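Local coordinates for agarase (Pseudoalteromonas fuliginea, PDB 6XJ9), which probably hydrolyses the beta-1,4 linkages of agarose, as a family 50 glycoside hydrolase with a carbohydrate-binding-like domain beside its catalytic domain, at residues 280-285 against 291-296; 375-380 against 411-416; 440-445 against 449-454; 698-703 against 752-757. All coordinates share one frame; numbering follows the deposited sequence.

How the contacts relate
None of the four contacts can be tied to the active site from its own atoms, so they are placed by the fold, which is consistent with the alpha/beta barrel of this glycoside hydrolase family. Contact 1 and contact 3 lie closest, centres 18 Å apart and nearest atoms about 5 Å apart; Phe-281 of contact 1 packs on Pro-448, just before the strand of contact 3. Helix 413-428 starts in contact 2 and leads toward the loop of contact 3; contacts 2 and 3 come within about 6 Å at their nearest atoms. Contact 4 sits about 10 Å from contact 1 at the nearest atoms, and Asn-755 from its second helix binds Thr-303, on the strand beside the hairpin, and the carbonyl of Trp-428.

Contact 1: residues 280-285 against 291-296; sequences YFRTAK and SLVDPD
A beta hairpin, strands 282-286 and 289-293, forms this contact and borders a mixed sheet, with 282-286 as the outermost strand within the chain. Arg-282 and Val-293 are an antiparallel hydrogen-bonded pair: Arg-282 N gives to Val-293 O at 2.9 Å, and Val-293 N returns to Arg-282 O at 2.8 Å. At the next hydrogen-bonded pair, two residues along, Ala-284 N reaches Ser-291 O at 3.0 Å in a nearly straight bond (173°), while Ser-291 N sits 2.6 Å from Ala-284 O in a more bent one.

Arg-282, Ala-284, Ser-291 and Val-293 share one face of the ladder. There Val-293 splits its methyls, CG2 meeting Ala-284 CB at 3.5 Å and CG1 lying under the guanidinium, 3.6 Å from Arg-282 NH2. CG of the arginine stands between its own backbone N and carbonyl carbon (chi1 62°), from where the extended chain slants across the valine. The NH2 end goes on to the carbonyl of Glu-276; Arg-282 NE gives to a water at 3.2 Å, and the same water lies beside the carbonyls of Tyr-280 and Asp-294.

Past the strands, Pro-295 lies over one face of the Phe-281 ring: its CD stands 3.6 Å from the ring centroid, 11° off the normal, a CH-pi contact. Tyr-300, on the next strand, meets the same phenyl group edge-to-face. The slightly positive CH of the proline therefore faces the electron-rich ring, while the guanidinium lays one face over Val-293 and spends its N-H groups elsewhere, on Glu-276 and the water.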
# COMPACT_ATOMS: atom_id res chain seq x y z
N TYR A 280 10.16 30.65 -22.67
CA TYR A 280 8.99 30.64 -21.79
C TYR A 280 8.15 29.37 -21.98
O TYR A 280 8.15 28.76 -23.05
CB TYR A 280 8.14 31.89 -22.01
CG TYR A 280 8.89 33.16 -21.74
CD1 TYR A 280 9.03 33.65 -20.46
CD2 TYR A 280 9.52 33.85 -22.77
CE1 TYR A 280 9.74 34.81 -20.20
CE2 TYR A 280 10.25 35.00 -22.54
CZ TYR A 280 10.35 35.48 -21.25
OH TYR A 280 11.06 36.63 -21.01
N PHE A 281 7.42 28.98 -20.93
CA PHE A 281 6.47 27.87 -21.08
C PHE A 281 5.37 28.30 -22.05
O PHE A 281 4.93 29.44 -22.00
CB PHE A 281 5.88 27.47 -19.72
CG PHE A 281 6.82 26.68 -18.85
CD1 PHE A 281 6.84 25.29 -18.91
CD2 PHE A 281 7.70 27.31 -17.98
CE1 PHE A 281 7.72 24.55 -18.12
CE2 PHE A 281 8.56 26.57 -17.18
CZ PHE A 281 8.57 25.20 -17.25
N ARG A 282 4.94 27.38 -22.91
CA ARG A 282 3.93 27.69 -23.92
C ARG A 282 3.17 26.42 -24.29
O ARG A 282 3.43 25.36 -23.74
CB ARG A 282 4.61 28.35 -25.12
CG ARG A 282 5.62 27.44 -25.80
CD ARG A 282 6.39 28.11 -26.92
NE ARG A 282 7.26 27.16 -27.59
CZ ARG A 282 6.91 26.40 -28.62
NH1 ARG A 282 5.70 26.50 -29.14
NH2 ARG A 282 7.78 25.57 -29.16
N THR A 283 2.24 26.52 -25.25
CA THR A 283 1.48 25.33 -25.64
C THR A 283 1.89 24.86 -27.04
O THR A 283 2.40 25.65 -27.85
CB THR A 283 -0.03 25.56 -25.61
OG1 THR A 283 -0.35 26.49 -26.64
CG2 THR A 283 -0.54 26.09 -24.28
N ALA A 284 1.71 23.56 -27.31
CA ALA A 284 1.82 23.01 -28.65
C ALA A 284 1.15 21.65 -28.71
O ALA A 284 0.87 21.05 -27.68
CB ALA A 284 3.26 22.91 -29.11
N LYS A 285 0.95 21.15 -29.94
CA LYS A 285 0.45 19.81 -30.16
C LYS A 285 1.60 18.92 -30.62
O LYS A 285 2.48 19.36 -31.35
CB LYS A 285 -0.62 19.83 -31.24
CG LYS A 285 -1.95 20.45 -30.83
CD LYS A 285 -2.85 20.57 -32.04
CE LYS A 285 -4.30 20.85 -31.70
NZ LYS A 285 -5.10 20.95 -32.94
N SER A 291 0.05 19.55 -25.67
CA SER A 291 1.20 19.51 -24.78
C SER A 291 1.51 20.92 -24.31
O SER A 291 1.03 21.90 -24.91
CB SER A 291 2.40 18.91 -25.45
OG SER A 291 3.44 18.67 -24.51
N LEU A 292 2.30 21.02 -23.24
CA LEU A 292 3.01 22.25 -23.00
C LEU A 292 4.39 22.07 -23.61
O LEU A 292 4.76 20.96 -24.01
CB LEU A 292 3.09 22.57 -21.51
CG LEU A 292 1.75 22.91 -20.83
CD1 LEU A 292 1.99 23.43 -19.41
CD2 LEU A 292 0.95 23.92 -21.64
N VAL A 293 5.13 23.18 -23.66
CA VAL A 293 6.51 23.18 -24.11
C VAL A 293 7.28 24.04 -23.11
O VAL A 293 6.84 25.14 -22.79
CB VAL A 293 6.61 23.76 -25.54
CG1 VAL A 293 8.02 23.72 -26.09
CG2 VAL A 293 5.63 23.10 -26.49
N ASP A 294 8.40 23.51 -22.61
CA ASP A 294 9.21 24.22 -21.63
C ASP A 294 10.03 25.30 -22.34
O ASP A 294 10.08 25.33 -23.57
CB ASP A 294 9.99 23.24 -20.73
CG ASP A 294 11.33 22.76 -21.27
OD1 ASP A 294 11.83 23.36 -22.25
OD2 ASP A 294 11.89 21.79 -20.69
N PRO A 295 10.67 26.24 -21.60
CA PRO A 295 11.49 27.29 -22.21
C PRO A 295 12.57 26.88 -23.21
O PRO A 295 12.93 27.68 -24.07
CB PRO A 295 12.13 27.96 -20.99
CG PRO A 295 11.05 27.83 -19.93
CD PRO A 295 10.55 26.41 -20.14
N ASP A 296 13.06 25.63 -23.08
CA ASP A 296 14.13 25.05 -23.87
C ASP A 296 13.58 24.25 -25.05
O ASP A 296 14.34 23.76 -25.88
CB ASP A 296 15.04 24.17 -23.00
CG ASP A 296 15.77 24.95 -21.92
OD1 ASP A 296 15.98 26.17 -22.12
OD2 ASP A 296 16.14 24.34 -20.89
O HOH W 1 9.54 27.52 -25.41

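Contact 2: residues 375-380 against 411-416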
# COMPACT_ATOMS: atom_id res chain seq x y z
N GLY A 375 5.53 29.26 20.63
CA GLY A 375 4.48 30.26 20.77
C GLY A 375 4.38 31.18 19.56
O GLY A 375 3.43 31.95 19.44
N LYS A 376 5.38 31.11 18.67
CA LYS A 376 5.40 31.97 17.50
C LYS A 376 4.41 31.45 16.44
O LYS A 376 4.10 32.15 15.49
CB LYS A 376 6.82 32.14 16.97
CG LYS A 376 7.46 30.89 16.37
CD LYS A 376 8.72 31.18 15.55
CE LYS A 376 9.92 31.58 16.39
NZ LYS A 376 10.36 30.48 17.28
N HIS A 377 3.91 30.22 16.64
CA HIS A 377 2.99 29.60 15.70
C HIS A 377 1.53 29.95 16.00
O HIS A 377 0.64 29.46 15.31
CB HIS A 377 3.29 28.11 15.53
CG HIS A 377 4.73 27.91 15.20
ND1 HIS A 377 5.28 28.46 14.06
CD2 HIS A 377 5.74 27.34 15.89
CE1 HIS A 377 6.57 28.18 14.03
NE2 HIS A 377 6.87 27.50 15.15
N PHE A 378 1.29 30.80 17.01
CA PHE A 378 -0.02 31.40 17.16
C PHE A 378 -0.24 32.42 16.04
O PHE A 378 0.70 33.10 15.61
CB PHE A 378 -0.20 32.07 18.53
CG PHE A 378 -0.48 31.15 19.69
CD1 PHE A 378 -1.71 30.50 19.81
CD2 PHE A 378 0.47 30.93 20.67
CE1 PHE A 378 -1.96 29.65 20.88
CE2 PHE A 378 0.22 30.08 21.74
CZ PHE A 378 -1.00 29.43 21.84
N GLY A 379 -1.48 32.50 15.57
CA GLY A 379 -1.89 33.51 14.60
C GLY A 379 -3.27 34.05 14.96
O GLY A 379 -3.70 33.90 16.10
N TYR A 380 -3.93 34.66 13.98
CA TYR A 380 -5.26 35.20 14.17
C TYR A 380 -6.02 35.21 12.85
O TYR A 380 -5.45 35.49 11.79
CB TYR A 380 -5.22 36.61 14.79
CG TYR A 380 -6.57 37.03 15.30
CD1 TYR A 380 -6.97 36.71 16.59
CD2 TYR A 380 -7.47 37.69 14.48
CE1 TYR A 380 -8.22 37.06 17.06
CE2 TYR A 380 -8.73 38.04 14.93
CZ TYR A 380 -9.11 37.72 16.23
OH TYR A 380 -10.34 38.06 16.68
N ALA A 411 18.36 27.29 13.57
CA ALA A 411 18.45 27.19 12.13
C ALA A 411 17.21 27.81 11.49
O ALA A 411 16.18 28.00 12.15
CB ALA A 411 18.65 25.75 11.71
N ASP A 412 17.32 28.14 10.20
CA ASP A 412 16.26 28.82 9.46
C ASP A 412 15.28 27.75 8.97
O ASP A 412 15.41 27.26 7.85
CB ASP A 412 16.87 29.64 8.32
CG ASP A 412 15.89 30.51 7.55
OD1 ASP A 412 14.66 30.26 7.64
OD2 ASP A 412 16.36 31.43 6.84
N TYR A 413 14.31 27.40 9.82
CA TYR A 413 13.45 26.25 9.59
C TYR A 413 12.61 26.44 8.33
O TYR A 413 12.35 25.46 7.63
CB TYR A 413 12.61 25.90 10.83
CG TYR A 413 11.57 26.92 11.21
CD1 TYR A 413 11.86 27.96 12.09
CD2 TYR A 413 10.28 26.85 10.71
CE1 TYR A 413 10.91 28.90 12.44
CE2 TYR A 413 9.32 27.79 11.04
CZ TYR A 413 9.64 28.82 11.91
OH TYR A 413 8.68 29.74 12.23
N MET A 414 12.19 27.68 8.04
CA MET A 414 11.37 27.95 6.86
C MET A 414 12.21 27.74 5.60
O MET A 414 11.74 27.13 4.64
CB MET A 414 10.81 29.38 6.87
CG MET A 414 9.70 29.57 7.87
SD MET A 414 8.32 28.45 7.52
CE MET A 414 7.81 29.08 5.93
N GLN A 415 13.44 28.27 5.60
CA GLN A 415 14.34 28.13 4.46
C GLN A 415 14.62 26.65 4.21
O GLN A 415 14.66 26.22 3.06
CB GLN A 415 15.63 28.93 4.66
CG GLN A 415 16.74 28.56 3.69
CD GLN A 415 18.08 29.02 4.23
OE1 GLN A 415 18.86 28.23 4.76
NE2 GLN A 415 18.33 30.32 4.13
N LYS A 416 14.82 25.88 5.29
CA LYS A 416 15.12 24.47 5.14
C LYS A 416 13.88 23.73 4.62
O LYS A 416 14.00 22.80 3.82
CB LYS A 416 15.66 23.87 6.44
CG LYS A 416 15.93 22.37 6.42
CD LYS A 416 17.09 21.95 5.53
CE LYS A 416 17.40 20.47 5.65
NZ LYS A 416 18.56 20.08 4.80
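Lys-376 and His-377, at the end of a 3-10 turn, both meet the phenol oxygen of Tyr-413 across the contact. The lysine comes first: its aliphatic chain runs past the tyrosine in the reverse direction, bringing Lys-376 CD to 3.6 Å from Tyr-413 OH. Bends at chi3 and chi4 then turn NZ away to a salt bridge with Glu-403. On the way Lys-376 CG lies over one face of the neighbouring imidazole, near its rim.

Next, His-377 presents a ring edge. Its CE1 is 3.2 Å from Tyr-413 OH, and both ring nitrogens, ND1 and NE2, stand 4.1 Å from that same OH, so the oxygen faces the carbon between them squarely. The planes are 80° apart, and the pair is oblique. His-377 NE2 is bonded to Glu-403, whose carboxylate thus holds lysine and histidine together; the negative charge would probably stabilise a protonated imidazole. A leucine here would probably leave one oxygen of Glu-403 without its mate and the Tyr-413 hydroxyl without the imidazole edge it faces.

Beyond the histidine the chain enters strand 378-381, at one edge of an antiparallel sheet. On the other side, a chi1 of 67° at Tyr-413 points the phenol toward the turn. Asp-412, just before it, accepts from Gln-415 N at 3.1 Å through OD1, the classical N-cap that opens helix 413-428.

Contact 3: residues 440-445 against 449-454; sequences SYYDNQ and YFANGW
Ring stacking dominates: Tyr-442 and Tyr-449 form an offset stack, centroids 4.4 Å apart and planes 17° from parallel. The long axes of the two side chains cross at about a right angle, and Tyr-449 lays its CE2 over one face of the Tyr-442 ring, toward the rim, 3.4 Å from Tyr-442 CD1. The backbone joins in by a CH-pi contact, Tyr-442 CA standing over the Tyr-449 ring at 4.0 Å from its centroid. Rotation about the CA-CB bond of Tyr-449 (chi1 67°) turns its ring toward the loop, and Ala-451 adds its methyl obliquely by the Tyr-442 ring.

Tyr-449 opens strand 449-453, which pairs in parallel with strand 501-506 in a beta-alpha-beta crossover through helix 478-495; that helix touches both tyrosines, by Glu-494 and Val-495.

Water links the Tyr-442 hydroxyl to the strand. Tyr-442 OH gives its proton to a water 2.7 Å away, in the plane of the ring, and that water donates to Asn-452 O at 2.8 Å. A second water, 2.9 Å from Tyr-442 OH, lies within hydrogen-bonding distance of the Phe-450 carbonyl too. An alanine in place of Tyr-442 would probably remove the stacked ring from Tyr-449 and leave these waters without the hydroxyl that ties them to the loop.

Within the loop, Asn-444 closes a type I turn twice over: its N and its ND2 each lie 2.9 Å from Tyr-441 O, while OD1 accepts from the backbone of Lys-446 and Val-447.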
# COMPACT_ATOMS: atom_id res chain seq x y z
N SER A 440 7.68 33.02 -1.84
CA SER A 440 8.99 32.66 -1.32
C SER A 440 9.75 31.79 -2.32
O SER A 440 10.98 31.78 -2.33
CB SER A 440 8.87 31.89 -0.03
OG SER A 440 8.82 32.78 1.06
N TYR A 441 9.00 31.04 -3.13
CA TYR A 441 9.56 30.04 -4.02
C TYR A 441 9.80 30.61 -5.41
O TYR A 441 10.39 29.94 -6.25
CB TYR A 441 8.58 28.86 -4.14
CG TYR A 441 8.51 27.95 -2.93
CD1 TYR A 441 7.57 28.15 -1.92
CD2 TYR A 441 9.36 26.87 -2.83
CE1 TYR A 441 7.50 27.28 -0.84
CE2 TYR A 441 9.32 26.01 -1.74
CZ TYR A 441 8.37 26.22 -0.74
OH TYR A 441 8.33 25.34 0.31
N TYR A 442 9.33 31.84 -5.67
CA TYR A 442 9.21 32.32 -7.04
C TYR A 442 10.58 32.51 -7.68
O TYR A 442 10.72 32.38 -8.90
CB TYR A 442 8.33 33.57 -7.11
CG TYR A 442 6.84 33.33 -7.02
CD1 TYR A 442 6.32 32.14 -6.54
CD2 TYR A 442 5.95 34.33 -7.39
CE1 TYR A 442 4.95 31.93 -6.45
CE2 TYR A 442 4.58 34.15 -7.27
CZ TYR A 442 4.08 32.95 -6.81
OH TYR A 442 2.72 32.78 -6.72
N ASP A 443 11.60 32.78 -6.86
CA ASP A 443 12.94 33.03 -7.34
C ASP A 443 13.74 31.73 -7.42
O ASP A 443 14.93 31.76 -7.73
CB ASP A 443 13.65 34.06 -6.46
CG ASP A 443 14.16 33.50 -5.14
OD1 ASP A 443 13.75 32.37 -4.77
OD2 ASP A 443 14.95 34.20 -4.49
N ASN A 444 13.10 30.59 -7.13
CA ASN A 444 13.79 29.31 -7.23
C ASN A 444 14.11 29.05 -8.70
O ASN A 444 13.40 29.50 -9.61
CB ASN A 444 13.07 28.16 -6.51
CG ASN A 444 12.32 27.22 -7.43
OD1 ASN A 444 12.90 26.28 -7.98
ND2 ASN A 444 11.03 27.48 -7.63
N GLN A 445 15.21 28.35 -8.93
CA GLN A 445 15.64 28.03 -10.28
C GLN A 445 15.83 26.52 -10.40
O GLN A 445 16.78 26.07 -11.03
CB GLN A 445 16.91 28.82 -10.64
CG GLN A 445 16.65 30.30 -10.94
CD GLN A 445 17.91 31.08 -11.25
OE1 GLN A 445 18.61 30.81 -12.22
NE2 GLN A 445 18.20 32.06 -10.42
N TYR A 449 6.83 26.73 -11.47
CA TYR A 449 5.76 27.02 -10.53
C TYR A 449 4.64 27.75 -11.25
O TYR A 449 4.85 28.36 -12.29
CB TYR A 449 6.29 27.79 -9.32
CG TYR A 449 6.77 29.19 -9.63
CD1 TYR A 449 8.09 29.42 -9.98
CD2 TYR A 449 5.91 30.28 -9.59
CE1 TYR A 449 8.54 30.70 -10.26
CE2 TYR A 449 6.34 31.56 -9.89
CZ TYR A 449 7.67 31.77 -10.23
OH TYR A 449 8.13 33.03 -10.51
N PHE A 450 3.43 27.64 -10.69
CA PHE A 450 2.26 28.35 -11.18
C PHE A 450 2.02 29.53 -10.25
O PHE A 450 2.16 29.37 -9.04
CB PHE A 450 1.08 27.37 -11.24
CG PHE A 450 1.17 26.38 -12.37
CD1 PHE A 450 2.11 25.35 -12.35
CD2 PHE A 450 0.38 26.52 -13.50
CE1 PHE A 450 2.22 24.46 -13.42
CE2 PHE A 450 0.49 25.62 -14.56
CZ PHE A 450 1.41 24.60 -14.51
N ALA A 451 1.71 30.70 -10.82
CA ALA A 451 1.39 31.89 -10.03
C ALA A 451 -0.11 32.16 -10.08
O ALA A 451 -0.84 31.55 -10.87
CB ALA A 451 2.19 33.07 -10.53
N ASN A 452 -0.56 33.09 -9.25
CA ASN A 452 -1.98 33.36 -9.09
C ASN A 452 -2.19 34.80 -8.63
O ASN A 452 -1.32 35.38 -7.98
CB ASN A 452 -2.62 32.41 -8.08
CG ASN A 452 -2.22 32.72 -6.65
OD1 ASN A 452 -1.17 32.28 -6.17
ND2 ASN A 452 -3.03 33.51 -5.98
N GLY A 453 -3.36 35.34 -8.96
CA GLY A 453 -3.90 36.53 -8.32
C GLY A 453 -5.42 36.43 -8.18
O GLY A 453 -6.05 35.62 -8.87
N TRP A 454 -5.97 37.20 -7.23
CA TRP A 454 -7.40 37.39 -7.04
C TRP A 454 -7.74 38.82 -7.44
O TRP A 454 -7.11 39.75 -6.94
CB TRP A 454 -7.78 37.23 -5.56
CG TRP A 454 -7.42 35.93 -4.91
CD1 TRP A 454 -6.33 35.68 -4.12
CD2 TRP A 454 -8.19 34.72 -4.93
NE1 TRP A 454 -6.35 34.38 -3.68
CE2 TRP A 454 -7.48 33.77 -4.17
CE3 TRP A 454 -9.40 34.35 -5.54
CZ2 TRP A 454 -7.96 32.47 -3.98
CZ3 TRP A 454 -9.86 33.07 -5.36
CH2 TRP A 454 -9.14 32.14 -4.59
O HOH W 2 0.79 32.64 -3.99
O HOH W 3 1.18 30.37 -6.88
O HOH W 4 1.43 34.99 -7.41

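Contact 4: residues 698-703 against 752-757; sequences DYMNSV and KAMNES
Met-754 reaches across to Met-700 and Asn-701, side chain against helix flank. It is deposited in two conformers, so what follows holds for one of them and its fine detail is doubtful. In that copy CG lies opposite the backbone N (chi1 178°), which carries the chain out toward the other helix, and a bend at chi2 swings the sulfur along its flank. Met-754 CG then rests 3.7 Å from Met-700 CB.

Met-700 meets it with the root of its side chain. Bends at chi2 and chi3 take the rest elsewhere, to Phe-669 and to Ala-712 of strand 709-714. The pair joins two helices of what is probably the alpha/beta barrel: 689-704, which directly precedes that strand, and 745-763, the last helix of the chain. Their closest CA atoms across the segments, those of Met-700 and Met-754, are 7.4 Å apart.

Asn-701 slides past Met-754 in the opposite direction, its amide oxygen beside the thioether: Asn-701 OD1 to Met-754 SD is 3.5 Å. The same oxygen accepts a hydrogen bond from a water 2.6 Å from Asn-701 OD1, and this water has a weak link to Ser-757 OG at 3.3 Å.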
# COMPACT_ATOMS: atom_id res chain seq x y z
N ASP A 698 -5.18 6.07 -11.12
CA ASP A 698 -6.26 6.00 -12.10
C ASP A 698 -6.63 7.40 -12.58
O ASP A 698 -6.86 7.59 -13.77
CB ASP A 698 -7.52 5.34 -11.52
CG ASP A 698 -7.43 3.82 -11.43
OD1 ASP A 698 -6.51 3.25 -12.05
OD2 ASP A 698 -8.31 3.22 -10.77
N TYR A 699 -6.72 8.35 -11.64
CA TYR A 699 -7.15 9.70 -11.95
C TYR A 699 -6.13 10.34 -12.89
O TYR A 699 -6.49 10.94 -13.90
CB TYR A 699 -7.24 10.58 -10.69
CG TYR A 699 -7.83 11.95 -10.93
CD1 TYR A 699 -7.09 12.94 -11.57
CD2 TYR A 699 -9.12 12.27 -10.54
CE1 TYR A 699 -7.62 14.20 -11.79
CE2 TYR A 699 -9.66 13.52 -10.75
CZ TYR A 699 -8.91 14.50 -11.38
OH TYR A 699 -9.43 15.73 -11.62
N MET A 700 -4.86 10.19 -12.53
CA MET A 700 -3.76 10.78 -13.29
C MET A 700 -3.63 10.12 -14.66
O MET A 700 -3.27 10.78 -15.64
CB MET A 700 -2.45 10.70 -12.51
CG MET A 700 -2.32 11.79 -11.41
SD MET A 700 -2.63 13.50 -12.02
CE MET A 700 -1.40 13.60 -13.32
N ASN A 701 -3.95 8.82 -14.73
CA ASN A 701 -3.95 8.13 -16.01
C ASN A 701 -5.00 8.73 -16.94
O ASN A 701 -4.77 8.83 -18.15
CB ASN A 701 -4.09 6.61 -15.87
CG ASN A 701 -2.79 5.94 -15.48
OD1 ASN A 701 -1.72 6.45 -15.80
ND2 ASN A 701 -2.87 4.80 -14.82
N SER A 702 -6.15 9.12 -16.37
CA SER A 702 -7.22 9.67 -17.18
C SER A 702 -6.86 11.07 -17.67
O SER A 702 -7.32 11.48 -18.73
CB SER A 702 -8.56 9.62 -16.49
OG SER A 702 -8.64 10.59 -15.45
N VAL A 703 -6.05 11.80 -16.89
CA VAL A 703 -5.52 13.09 -17.29
C VAL A 703 -4.53 12.89 -18.44
O VAL A 703 -4.63 13.55 -19.48
CB VAL A 703 -4.83 13.81 -16.11
CG1 VAL A 703 -4.18 15.11 -16.56
CG2 VAL A 703 -5.78 14.03 -14.94
N LYS A 752 5.67 8.92 -8.06
CA LYS A 752 6.95 8.74 -8.73
C LYS A 752 6.75 7.94 -10.01
O LYS A 752 7.36 8.24 -11.04
CB LYS A 752 7.93 7.89 -7.92
CG LYS A 752 8.64 8.54 -6.74
CD LYS A 752 9.65 7.52 -6.22
CE LYS A 752 10.17 7.74 -4.83
NZ LYS A 752 10.98 6.56 -4.41
N ALA A 753 5.94 6.88 -9.92
CA ALA A 753 5.73 5.98 -11.05
C ALA A 753 4.99 6.73 -12.14
O ALA A 753 5.36 6.65 -13.31
CB ALA A 753 4.97 4.76 -10.61
N MET A 754 3.96 7.48 -11.73
CA MET A 754 3.11 8.21 -12.66
C MET A 754 3.95 9.22 -13.44
O MET A 754 3.86 9.28 -14.66
CB MET A 754 1.99 8.95 -11.92
CG MET A 754 1.10 9.76 -12.85
SD MET A 754 0.28 8.71 -14.06
CE MET A 754 0.28 9.80 -15.48
N ASN A 755 4.75 10.01 -12.72
CA ASN A 755 5.54 11.09 -13.30
C ASN A 755 6.61 10.51 -14.21
O ASN A 755 6.97 11.13 -15.22
CB ASN A 755 6.19 11.95 -12.21
CG ASN A 755 5.21 12.87 -11.50
OD1 ASN A 755 4.38 13.51 -12.14
ND2 ASN A 755 5.33 12.95 -10.18
N GLU A 756 7.11 9.32 -13.85
CA GLU A 756 8.17 8.67 -14.61
C GLU A 756 7.65 8.32 -16.01
O GLU A 756 8.34 8.54 -17.01
CB GLU A 756 8.68 7.43 -13.85
CG GLU A 756 9.85 6.74 -14.52
CD GLU A 756 11.08 7.62 -14.67
OE1 GLU A 756 11.43 8.31 -13.69
OE2 GLU A 756 11.66 7.65 -15.77
N SER A 757 6.42 7.81 -16.07
CA SER A 757 5.92 7.21 -17.29
C SER A 757 5.09 8.18 -18.12
O SER A 757 4.74 7.84 -19.25
CB SER A 757 5.16 5.94 -17.00
OG SER A 757 4.02 6.23 -16.21
O HOH W 5 0.79 6.03 -15.39